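Local coordinates for hypothetical protein (Mesorhizobium loti, PDB 2O2X) that removes the C-7 phosphate from D-glycero-beta-D-manno-heptose 1,7-bisphosphate, a magnesium-dependent step in the biosynthesis of ADP-L-glycero-beta-D-manno-heptose, at residues I55-Q60 / L102-E107; I65-R70 / A207-L212; I130-H133 / P138-G141; E184-V187 / A192-P195. All blocks are in the same frame, centred on the assembly; numbering follows the deposited sequence. Where two conformers were deposited one is given.

How the contacts relate
The four contacts sample one mixed sheet with helices packed on it, the Rossmann-like core of HAD phosphatases. Contacts 1 and 2 alternate along the chain and are physically joined: Leu105 CD2 lies 4.0 Å from Ile65 CD1, so helix 62-71 links helix 91-107 to helix 199-211. Contact 3, in the loop before helix 141-150, and contact 4, the hairpin at one sheet edge, both fall between the two segments of contact 2. Contact 3 sits across the chain's centre from contacts 1 and 2, with centres about 28 and 29 Å away. Contact 4 runs on into helix 199-211, so the last strands lead directly to the helix that returns to contact 2.

Contact 1 (I55-Q60 / L102-E107); sequences IVLRPQ and LELLRE
Leu57 points the forked end of its side chain at the helical Leu104, meeting the root of that residue rather than its tip: CD1 of Leu57 lies 3.7 Å from CB of Leu104, with CG almost as near. Both CD1 and CD2 of Leu57 also reach one methyl of the next helical residue, CD2 of Leu105, the closer of them, CD1, at 3.9 Å. The Leu57 chain meets those of both helical leucines at a slant. Leu104 in turn sends its CD1 past Leu57 to Ile55, whose CG2 it meets at 3.8 Å. In Ile55, CG1 sits beside the backbone N (chi1 -71°), which swings CG2 toward Leu104, while the end of the chain leads away from segment 102-107; Ile55 also touches Val97 and Val101, earlier on helix 91-107. The segment 55-60 belongs to the long excursion that follows strand 34-36, where HAD phosphatases carry the squiggle and flap next to the nucleophile; here it is tied back by backbone bonds of Val56 to Val44 and of Arg58 to Ile42. Shortening Leu57 to an alanine would probably open a gap beside Leu104 CB and leave the CD2 methyl of Leu105 without its neighbour from the loop. Leu62 of helix 62-71 touches both Leu57 and Leu105.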
loop_
_atom_site.group_PDB
_atom_site.type_symbol
_atom_site.label_atom_id
_atom_site.label_comp_id
_atom_site.label_asym_id
_atom_site.label_seq_id
_atom_site.Cartn_x
_atom_site.Cartn_y
_atom_site.Cartn_z
ATOM N N ILE A 55 14.348 10.327 0.382
ATOM C CA ILE A 55 13.311 9.539 1.091
ATOM C C ILE A 55 13.457 9.651 2.609
ATOM O O ILE A 55 14.550 9.461 3.172
ATOM C CB ILE A 55 13.377 8.066 0.651
ATOM C CG1 ILE A 55 12.875 7.930 -0.784
ATOM C CG2 ILE A 55 12.588 7.144 1.586
ATOM C CD1 ILE A 55 11.327 7.999 -0.933
ATOM N N VAL A 56 12.334 9.938 3.270
ATOM C CA VAL A 56 12.240 9.974 4.724
ATOM C C VAL A 56 10.993 9.212 5.138
ATOM O O VAL A 56 9.929 9.475 4.604
ATOM C CB VAL A 56 12.116 11.432 5.205
ATOM C CG1 VAL A 56 11.918 11.515 6.700
ATOM C CG2 VAL A 56 13.346 12.207 4.785
ATOM N N LEU A 57 11.131 8.303 6.094
ATOM C CA LEU A 57 9.982 7.584 6.624
ATOM C C LEU A 57 9.064 8.487 7.431
ATOM O O LEU A 57 9.512 9.455 8.061
ATOM C CB LEU A 57 10.421 6.430 7.487
ATOM C CG LEU A 57 11.240 5.318 6.839
ATOM C CD1 LEU A 57 11.441 4.215 7.810
ATOM C CD2 LEU A 57 10.577 4.810 5.601
ATOM N N ARG A 58 7.771 8.175 7.408
ATOM C CA ARG A 58 6.808 8.729 8.366
ATOM C C ARG A 58 6.823 7.835 9.600
ATOM O O ARG A 58 6.323 6.710 9.564
ATOM C CB ARG A 58 5.412 8.824 7.755
ATOM C CG ARG A 58 5.324 9.754 6.563
ATOM C CD ARG A 58 3.930 9.919 6.037
ATOM N NE ARG A 58 3.024 10.589 6.994
ATOM C CZ ARG A 58 2.126 9.993 7.762
ATOM N NH1 ARG A 58 1.910 8.676 7.727
ATOM N NH2 ARG A 58 1.413 10.738 8.588
ATOM N N PRO A 59 7.427 8.308 10.711
ATOM C CA PRO A 59 7.538 7.357 11.835
ATOM C C PRO A 59 6.207 6.912 12.402
ATOM O O PRO A 59 6.116 5.836 12.970
ATOM C CB PRO A 59 8.365 8.131 12.884
ATOM C CG PRO A 59 9.042 9.229 12.092
ATOM C CD PRO A 59 8.070 9.601 11.013
ATOM N N GLN A 60 5.175 7.699 12.211
ATOM C CA GLN A 60 3.871 7.323 12.784
ATOM C C GLN A 60 3.209 6.119 12.084
ATOM O O GLN A 60 2.261 5.560 12.605
ATOM C CB GLN A 60 2.946 8.534 12.899
ATOM C CG GLN A 60 2.681 9.303 11.653
ATOM C CD GLN A 60 3.662 10.460 11.395
ATOM O OE1 GLN A 60 4.847 10.250 11.086
ATOM N NE2 GLN A 60 3.158 11.679 11.454
ATOM N N LEU A 102 12.432 0.331 1.696
ATOM C CA LEU A 102 12.509 -0.979 2.373
ATOM C C LEU A 102 13.754 -1.090 3.275
ATOM O O LEU A 102 13.689 -1.680 4.355
ATOM C CB LEU A 102 12.438 -2.146 1.377
ATOM C CG LEU A 102 11.147 -2.208 0.538
ATOM C CD1 LEU A 102 11.031 -3.516 -0.213
ATOM C CD2 LEU A 102 9.875 -1.936 1.320
ATOM N N GLU A 103 14.868 -0.506 2.844
ATOM C CA GLU A 103 16.080 -0.463 3.693
ATOM C C GLU A 103 15.881 0.333 4.968
ATOM O O GLU A 103 16.263 -0.108 6.063
ATOM C CB GLU A 103 17.273 0.083 2.900
ATOM C CG GLU A 103 18.538 0.261 3.720
ATOM C CD GLU A 103 19.005 -1.002 4.463
ATOM O OE1 GLU A 103 18.646 -2.140 4.070
ATOM O OE2 GLU A 103 19.760 -0.837 5.451
ATOM N N LEU A 104 15.255 1.497 4.849
ATOM C CA LEU A 104 14.960 2.285 6.037
ATOM C C LEU A 104 14.010 1.556 6.984
ATOM O O LEU A 104 14.150 1.613 8.215
ATOM C CB LEU A 104 14.411 3.655 5.658
ATOM C CG LEU A 104 15.422 4.599 4.999
ATOM C CD1 LEU A 104 14.700 5.763 4.405
ATOM C CD2 LEU A 104 16.445 5.042 6.022
ATOM N N LEU A 105 13.027 0.852 6.439
ATOM C CA LEU A 105 12.126 0.055 7.256
ATOM C C LEU A 105 12.884 -1.073 7.973
ATOM O O LEU A 105 12.650 -1.361 9.146
ATOM C CB LEU A 105 11.011 -0.529 6.398
ATOM C CG LEU A 105 9.947 0.424 5.857
ATOM C CD1 LEU A 105 8.961 -0.333 4.977
ATOM C CD2 LEU A 105 9.233 1.159 6.964
ATOM N N ARG A 106 13.783 -1.725 7.253
ATOM C CA ARG A 106 14.640 -2.763 7.849
ATOM C C ARG A 106 15.418 -2.228 9.046
ATOM O O ARG A 106 15.524 -2.899 10.073
ATOM C CB ARG A 106 15.619 -3.322 6.816
ATOM C CG ARG A 106 16.346 -4.592 7.306
ATOM C CD ARG A 106 17.536 -4.978 6.445
ATOM N NE ARG A 106 18.615 -3.985 6.474
ATOM C CZ ARG A 106 19.513 -3.849 7.457
ATOM N NH1 ARG A 106 19.499 -4.643 8.523
ATOM N NH2 ARG A 106 20.446 -2.904 7.374
ATOM N N GLU A 107 15.932 -1.014 8.917
ATOM C CA GLU A 107 16.686 -0.386 10.004
ATOM C C GLU A 107 15.823 -0.097 11.222
ATOM O O GLU A 107 16.337 0.027 12.321
ATOM C CB GLU A 107 17.351 0.890 9.515
ATOM C CG GLU A 107 18.491 0.611 8.542
ATOM C CD GLU A 107 19.048 1.866 7.898
ATOM O OE1 GLU A 107 18.654 2.985 8.288
ATOM O OE2 GLU A 107 19.890 1.742 6.980
#

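Contact 2 (I65-R70 / A207-L212)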
loop_
_atom_site.group_PDB
_atom_site.type_symbol
_atom_site.label_atom_id
_atom_site.label_comp_id
_atom_site.label_asym_id
_atom_site.label_seq_id
_atom_site.Cartn_x
_atom_site.Cartn_y
_atom_site.Cartn_z
ATOM N N ILE A 65 3.024 -1.096 10.891
ATOM C CA ILE A 65 3.762 -2.141 10.212
ATOM C C ILE A 65 4.282 -3.169 11.230
ATOM O O ILE A 65 4.125 -4.362 11.029
ATOM C CB ILE A 65 4.915 -1.561 9.355
ATOM C CG1 ILE A 65 4.392 -0.542 8.333
ATOM C CG2 ILE A 65 5.635 -2.670 8.601
ATOM C CD1 ILE A 65 5.462 0.120 7.538
ATOM N N ALA A 66 4.871 -2.685 12.316
ATOM C CA ALA A 66 5.359 -3.592 13.369
ATOM C C ALA A 66 4.249 -4.492 13.911
ATOM O O ALA A 66 4.429 -5.699 14.108
ATOM C CB ALA A 66 5.958 -2.788 14.493
ATOM N N THR A 67 3.079 -3.917 14.156
ATOM C CA THR A 67 1.946 -4.676 14.673
ATOM C C THR A 67 1.500 -5.766 13.714
ATOM O O THR A 67 1.265 -6.891 14.118
ATOM C CB THR A 67 0.775 -3.719 15.041
ATOM O OG1 THR A 67 1.204 -2.835 16.089
ATOM C CG2 THR A 67 -0.415 -4.446 15.502
ATOM N N ALA A 68 1.376 -5.428 12.436
ATOM C CA ALA A 68 1.011 -6.406 11.411
ATOM C C ALA A 68 2.077 -7.496 11.330
ATOM O O ALA A 68 1.761 -8.698 11.270
ATOM C CB ALA A 68 0.846 -5.723 10.058
ATOM N N ASN A 69 3.335 -7.088 11.295
ATOM C CA ASN A 69 4.439 -8.050 11.227
ATOM C C ASN A 69 4.309 -9.085 12.370
ATOM O O ASN A 69 4.372 -10.301 12.140
ATOM C CB ASN A 69 5.832 -7.398 11.331
ATOM C CG ASN A 69 6.240 -6.508 10.144
ATOM O OD1 ASN A 69 7.162 -5.690 10.285
ATOM N ND2 ASN A 69 5.589 -6.674 8.975
ATOM N N ARG A 70 4.132 -8.583 13.587
ATOM C CA ARG A 70 4.112 -9.463 14.758
ATOM C C ARG A 70 2.836 -10.314 14.814
ATOM O O ARG A 70 2.841 -11.414 15.389
ATOM C CB ARG A 70 4.347 -8.656 16.046
ATOM C CG ARG A 70 5.733 -7.989 16.127
ATOM C CD ARG A 70 6.124 -7.600 17.571
ATOM N NE ARG A 70 5.371 -6.461 18.126
ATOM C CZ ARG A 70 5.777 -5.191 18.111
ATOM N NH1 ARG A 70 6.918 -4.849 17.543
ATOM N NH2 ARG A 70 5.042 -4.261 18.687
ATOM N N ALA A 207 -5.620 -1.695 17.057
ATOM C CA ALA A 207 -6.579 -2.657 17.596
ATOM C C ALA A 207 -7.184 -3.483 16.477
ATOM O O ALA A 207 -7.368 -4.711 16.594
ATOM C CB ALA A 207 -7.663 -1.950 18.374
ATOM N N ALA A 208 -7.490 -2.831 15.362
ATOM C CA ALA A 208 -8.091 -3.528 14.215
ATOM C C ALA A 208 -7.132 -4.576 13.607
ATOM O O ALA A 208 -7.565 -5.665 13.226
ATOM C CB ALA A 208 -8.527 -2.519 13.188
ATOM N N ILE A 209 -5.843 -4.253 13.547
ATOM C CA ILE A 209 -4.823 -5.176 13.033
ATOM C C ILE A 209 -4.668 -6.345 14.001
ATOM O O ILE A 209 -4.643 -7.500 13.579
ATOM C CB ILE A 209 -3.472 -4.476 12.864
ATOM C CG1 ILE A 209 -3.559 -3.424 11.763
ATOM C CG2 ILE A 209 -2.385 -5.492 12.524
ATOM C CD1 ILE A 209 -2.411 -2.451 11.726
ATOM N N GLU A 210 -4.593 -6.041 15.296
ATOM C CA GLU A 210 -4.406 -7.078 16.324
ATOM C C GLU A 210 -5.530 -8.111 16.327
ATOM O O GLU A 210 -5.270 -9.304 16.522
ATOM C CB GLU A 210 -4.281 -6.449 17.718
ATOM C CG GLU A 210 -2.980 -5.680 17.996
ATOM C CD GLU A 210 -1.764 -6.575 18.242
ATOM O OE1 GLU A 210 -1.820 -7.790 17.943
ATOM O OE2 GLU A 210 -0.738 -6.042 18.733
ATOM N N THR A 211 -6.765 -7.679 16.089
ATOM C CA THR A 211 -7.884 -8.635 16.057
ATOM C C THR A 211 -7.688 -9.668 14.948
ATOM O O THR A 211 -8.138 -10.809 15.067
ATOM C CB THR A 211 -9.261 -7.973 15.871
ATOM O OG1 THR A 211 -9.337 -7.350 14.588
ATOM C CG2 THR A 211 -9.526 -6.957 16.938
ATOM N N LEU A 212 -7.003 -9.285 13.883
ATOM C CA LEU A 212 -6.726 -10.204 12.788
ATOM C C LEU A 212 -5.582 -11.189 13.058
ATOM O O LEU A 212 -5.387 -12.102 12.265
ATOM C CB LEU A 212 -6.415 -9.417 11.524
ATOM C CG LEU A 212 -7.506 -8.406 11.181
ATOM C CD1 LEU A 212 -7.059 -7.571 10.036
ATOM C CD2 LEU A 212 -8.826 -9.106 10.897
HETATM O O HOH W 1 0.492 -3.350 18.785
HETATM O O HOH W 2 0.847 -7.677 16.820
#
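Thr67 and Ile209 meet methyl to methyl between two nearly parallel helices, CG2 of the threonine 3.7 Å from CG2 of the isoleucine. The axes of the segments 65-70 and 207-211 are only 10° from parallel and approach to 9.2 Å. In Thr67 the hydroxyl OG1 takes the place next to the backbone N (chi1 -63°), which turns the methyl CG2 to the far side of CB from that nitrogen and toward the other helix. Ile209 uses its CG2 branch twice, on Thr67 and on the backbone of Ala68, whose CA is 3.7 Å from that methyl.

Glu210 closes the outer side. Its chain bends at chi2 (-75°), and the Glu210 and Thr67 side chains cross at about a right angle, with Glu210 OE2 3.6 Å from Thr67 CG2. Two waters supply the polar part of the contact. One donates to Thr67 OG1 and to Glu210 OE2, at 2.8 Å from the hydroxyl; the other donates to Thr67 O and, weakly, to Glu210 OE1. Thr67 OG1 also hydrogen-bonds to Pro63 O one turn earlier, which should help to hold the hydroxyl's rotation.

Beneath this wet rim the contact is buried against the sheet. Leu34 of strand 34-36 touches both Ala68 and Ile209, while Ala68 also rests on Val75 of strand 75-80 and Ile209 on Leu158 of strand 158-161, so the two helices lie next to each other over three neighbouring parallel strands.

Contact 3 (I130-H133 / P138-G141)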
loop_
_atom_site.group_PDB
_atom_site.type_symbol
_atom_site.label_atom_id
_atom_site.label_comp_id
_atom_site.label_asym_id
_atom_site.label_seq_id
_atom_site.Cartn_x
_atom_site.Cartn_y
_atom_site.Cartn_z
ATOM N N ILE A 130 -2.506 5.660 -20.373
ATOM C CA ILE A 130 -3.768 4.967 -20.243
ATOM C C ILE A 130 -4.535 5.585 -19.098
ATOM O O ILE A 130 -3.995 5.634 -17.957
ATOM C CB ILE A 130 -3.546 3.462 -19.996
ATOM C CG1 ILE A 130 -2.808 2.877 -21.222
ATOM C CG2 ILE A 130 -4.854 2.766 -19.703
ATOM C CD1 ILE A 130 -2.400 1.459 -21.104
ATOM N N PRO A 131 -5.702 6.181 -19.391
ATOM C CA PRO A 131 -6.368 6.985 -18.372
ATOM C C PRO A 131 -7.081 6.302 -17.235
ATOM O O PRO A 131 -7.195 6.913 -16.162
ATOM C CB PRO A 131 -7.371 7.840 -19.175
ATOM C CG PRO A 131 -7.581 7.121 -20.386
ATOM C CD PRO A 131 -6.378 6.302 -20.695
ATOM N N ASP A 132 -7.581 5.097 -17.421
ATOM C CA ASP A 132 -8.413 4.499 -16.357
ATOM C C ASP A 132 -8.115 3.039 -16.185
ATOM O O ASP A 132 -9.016 2.188 -16.183
ATOM C CB ASP A 132 -9.888 4.677 -16.699
ATOM C CG ASP A 132 -10.823 4.375 -15.522
ATOM O OD1 ASP A 132 -10.399 4.451 -14.339
ATOM O OD2 ASP A 132 -12.006 4.073 -15.793
ATOM N N HIS A 133 -6.833 2.740 -16.047
ATOM C CA HIS A 133 -6.376 1.383 -16.034
ATOM C C HIS A 133 -6.865 0.680 -14.764
ATOM O O HIS A 133 -6.859 1.282 -13.701
ATOM C CB HIS A 133 -4.857 1.312 -16.111
ATOM C CG HIS A 133 -4.358 -0.057 -16.398
ATOM N ND1 HIS A 133 -4.185 -1.014 -15.417
ATOM C CD2 HIS A 133 -4.082 -0.668 -17.573
ATOM C CE1 HIS A 133 -3.759 -2.133 -15.973
ATOM N NE2 HIS A 133 -3.680 -1.944 -17.283
ATOM N N PRO A 138 -8.205 4.925 -8.039
ATOM C CA PRO A 138 -9.170 4.175 -7.226
ATOM C C PRO A 138 -9.681 2.819 -7.739
ATOM O O PRO A 138 -10.409 2.137 -7.003
ATOM C CB PRO A 138 -10.326 5.172 -7.080
ATOM C CG PRO A 138 -10.302 5.886 -8.402
ATOM C CD PRO A 138 -8.834 6.113 -8.653
ATOM N N ASN A 139 -9.318 2.397 -8.944
ATOM C CA ASN A 139 -9.661 1.052 -9.355
ATOM C C ASN A 139 -8.930 0.059 -8.424
ATOM O O ASN A 139 -7.824 0.351 -7.941
ATOM C CB ASN A 139 -9.344 0.805 -10.825
ATOM C CG ASN A 139 -10.136 1.707 -11.759
ATOM O OD1 ASN A 139 -11.317 1.942 -11.548
ATOM N ND2 ASN A 139 -9.481 2.222 -12.779
ATOM N N PRO A 140 -9.601 -1.036 -8.040
ATOM C CA PRO A 140 -9.087 -1.981 -7.043
ATOM C C PRO A 140 -8.119 -3.056 -7.534
ATOM O O PRO A 140 -7.779 -3.962 -6.764
ATOM C CB PRO A 140 -10.363 -2.649 -6.547
ATOM C CG PRO A 140 -11.223 -2.682 -7.766
ATOM C CD PRO A 140 -10.974 -1.373 -8.442
ATOM N N GLY A 141 -7.633 -2.942 -8.760
ATOM C CA GLY A 141 -6.873 -4.039 -9.364
ATOM C C GLY A 141 -5.694 -4.534 -8.576
ATOM O O GLY A 141 -5.436 -5.740 -8.513
HETATM O O HOH W 3 -12.853 2.910 -13.556
HETATM O O HOH W 4 -12.289 4.735 -11.610
#
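The amide nitrogen of Asn139 serves two acceptors on the opposing strip of loop, one for each of its N-H groups. ND2 donates to Asp132 OD1 at 2.9 Å and to His133 O at 2.9 Å, nearly straight in both cases (159° and 161°). Both partners lie close to the amide plane of Asn139, as a planar NH2 group requires, yet neither acceptor is approached in its own plane: the nitrogen comes down from above the carboxylate of Asp132 and from above the carbonyl plane of His133. The carboxylate and amide planes are turned 44° against each other.

Asp132 reaches across because its CG is trans to the main-chain nitrogen, which carries the carboxylate along toward Asn139. Water completes the link on the amide's other side: one molecule lies 2.7 Å from both Asp132 OD2 and Asn139 OD1, so the two side chains are joined directly and probably also through solvent. With a leucine in place of Asn139, the His133 carbonyl and the Asp132 carboxylate would probably lose their shared donor, and Asp132 would be freer to turn toward solvent.

The imidazole of His133 points elsewhere, its ND1 bonded to Met135 N and its ring meeting that of Tyr120. Between the two segments run Arg136, which probably helps recognise the substrate, and Lys137, which probably stabilises the phosphoryl group. The arrangement thus bridges the base of the loop bearing the probable HAD motif III lysine, just where a cis peptide precedes Pro138 and Pro140 occupies the N-cap position of helix 141-150.

Contact 4 (E184-V187 / A192-P195)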
loop_
_atom_site.group_PDB
_atom_site.type_symbol
_atom_site.label_atom_id
_atom_site.label_comp_id
_atom_site.label_asym_id
_atom_site.label_seq_id
_atom_site.Cartn_x
_atom_site.Cartn_y
_atom_site.Cartn_z
ATOM N N GLU A 184 -10.799 12.815 7.514
ATOM C CA GLU A 184 -12.016 12.748 8.307
ATOM C C GLU A 184 -12.716 11.401 8.197
ATOM O O GLU A 184 -12.615 10.705 7.177
ATOM C CB GLU A 184 -13.008 13.846 7.863
ATOM C CG GLU A 184 -12.503 15.235 8.118
ATOM C CD GLU A 184 -13.530 16.319 7.793
ATOM O OE1 GLU A 184 -14.232 16.192 6.772
ATOM O OE2 GLU A 184 -13.583 17.329 8.535
ATOM N N ALA A 185 -13.516 11.096 9.211
ATOM C CA ALA A 185 -14.301 9.886 9.252
ATOM C C ALA A 185 -15.465 9.941 8.240
ATOM O O ALA A 185 -16.017 11.009 7.959
ATOM C CB ALA A 185 -14.869 9.699 10.636
ATOM N N ALA A 186 -15.833 8.792 7.707
ATOM C CA ALA A 186 -17.046 8.668 6.917
ATOM C C ALA A 186 -17.570 7.261 7.195
ATOM O O ALA A 186 -17.081 6.293 6.631
ATOM C CB ALA A 186 -16.774 8.872 5.429
ATOM N N VAL A 187 -18.514 7.142 8.120
ATOM C CA VAL A 187 -18.943 5.832 8.603
ATOM C C VAL A 187 -20.290 5.511 8.010
ATOM O O VAL A 187 -21.293 6.148 8.331
ATOM C CB VAL A 187 -18.966 5.771 10.125
ATOM C CG1 VAL A 187 -19.409 4.383 10.586
ATOM C CG2 VAL A 187 -17.593 6.107 10.666
ATOM N N ALA A 192 -16.389 1.863 6.148
ATOM C CA ALA A 192 -16.081 2.944 7.040
ATOM C C ALA A 192 -14.702 3.476 6.687
ATOM O O ALA A 192 -13.719 2.716 6.678
ATOM C CB ALA A 192 -16.113 2.495 8.481
ATOM N N ILE A 193 -14.638 4.777 6.398
ATOM C CA ILE A 193 -13.376 5.538 6.421
ATOM C C ILE A 193 -13.142 5.999 7.844
ATOM O O ILE A 193 -13.974 6.710 8.424
ATOM C CB ILE A 193 -13.380 6.734 5.473
ATOM C CG1 ILE A 193 -13.527 6.233 4.028
ATOM C CG2 ILE A 193 -12.107 7.502 5.604
ATOM C CD1 ILE A 193 -13.749 7.278 2.972
ATOM N N ARG A 194 -12.053 5.515 8.430
ATOM C CA ARG A 194 -11.673 5.812 9.800
ATOM C C ARG A 194 -10.624 6.916 9.759
ATOM O O ARG A 194 -9.708 6.867 8.942
ATOM C CB ARG A 194 -11.083 4.565 10.471
ATOM C CG ARG A 194 -11.948 3.331 10.402
ATOM C CD ARG A 194 -13.196 3.473 11.204
ATOM N NE ARG A 194 -13.938 2.222 11.269
ATOM C CZ ARG A 194 -15.157 2.132 11.789
ATOM N NH1 ARG A 194 -15.751 3.222 12.249
ATOM N NH2 ARG A 194 -15.785 0.951 11.802
ATOM N N PRO A 195 -10.726 7.917 10.625
ATOM C CA PRO A 195 -9.744 8.993 10.611
ATOM C C PRO A 195 -8.395 8.525 11.182
ATOM O O PRO A 195 -8.377 7.698 12.072
ATOM C CB PRO A 195 -10.386 10.055 11.510
ATOM C CG PRO A 195 -11.194 9.279 12.444
ATOM C CD PRO A 195 -11.736 8.107 11.690
#
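A beta hairpin of strands 186-188 and 191-196 forms one edge of the sheet, and its closing pairs show how a short outer strand is attached. Ala186 and Ile193 make an antiparallel hydrogen-bonded pair: Ala186 N donates to Ile193 O at 2.9 Å, and Ile193 N returns a bond of 2.9 Å to Ala186 O. Val187 and Ala192 follow as a non-hydrogen-bonded pair, their CA atoms 4.4 Å apart. A CA-H...O contact from Ala185 CA adds to the hold on Ile193 O.

The side chains sort to the two faces. On one, Ala186 CB sits against Ile193 CB, and with CG1 of Ile193 on the backbone N side (chi1 -63°), CG2 of Ile193 comes within 3.6 Å of Glu184 O. The rest of Ile193 turns to the body of the protein, touching Leu180 of the next strand and Leu164 and Met167 of helix 164-172.

On the other face Arg194 bends at chi2 (-67°) and folds its guanidinium back over Ala192, whose CB lies 3.4 Å beneath the centre of that flat group. NH1 of Arg194 also comes 3.8 Å from CG2 of Val187, while NE is held by Gln177 OE1, which should help to keep the group in place. Farther along, Ala185 CB packs on Pro195 CD at 3.7 Å, past the end of the regular pairing.

Strand 191-196 bonds along its other side to strand 177-181, to which it runs parallel, so the hairpin adds an antiparallel edge strand to the parallel core of the mixed, Rossmann-like sheet of the HAD fold.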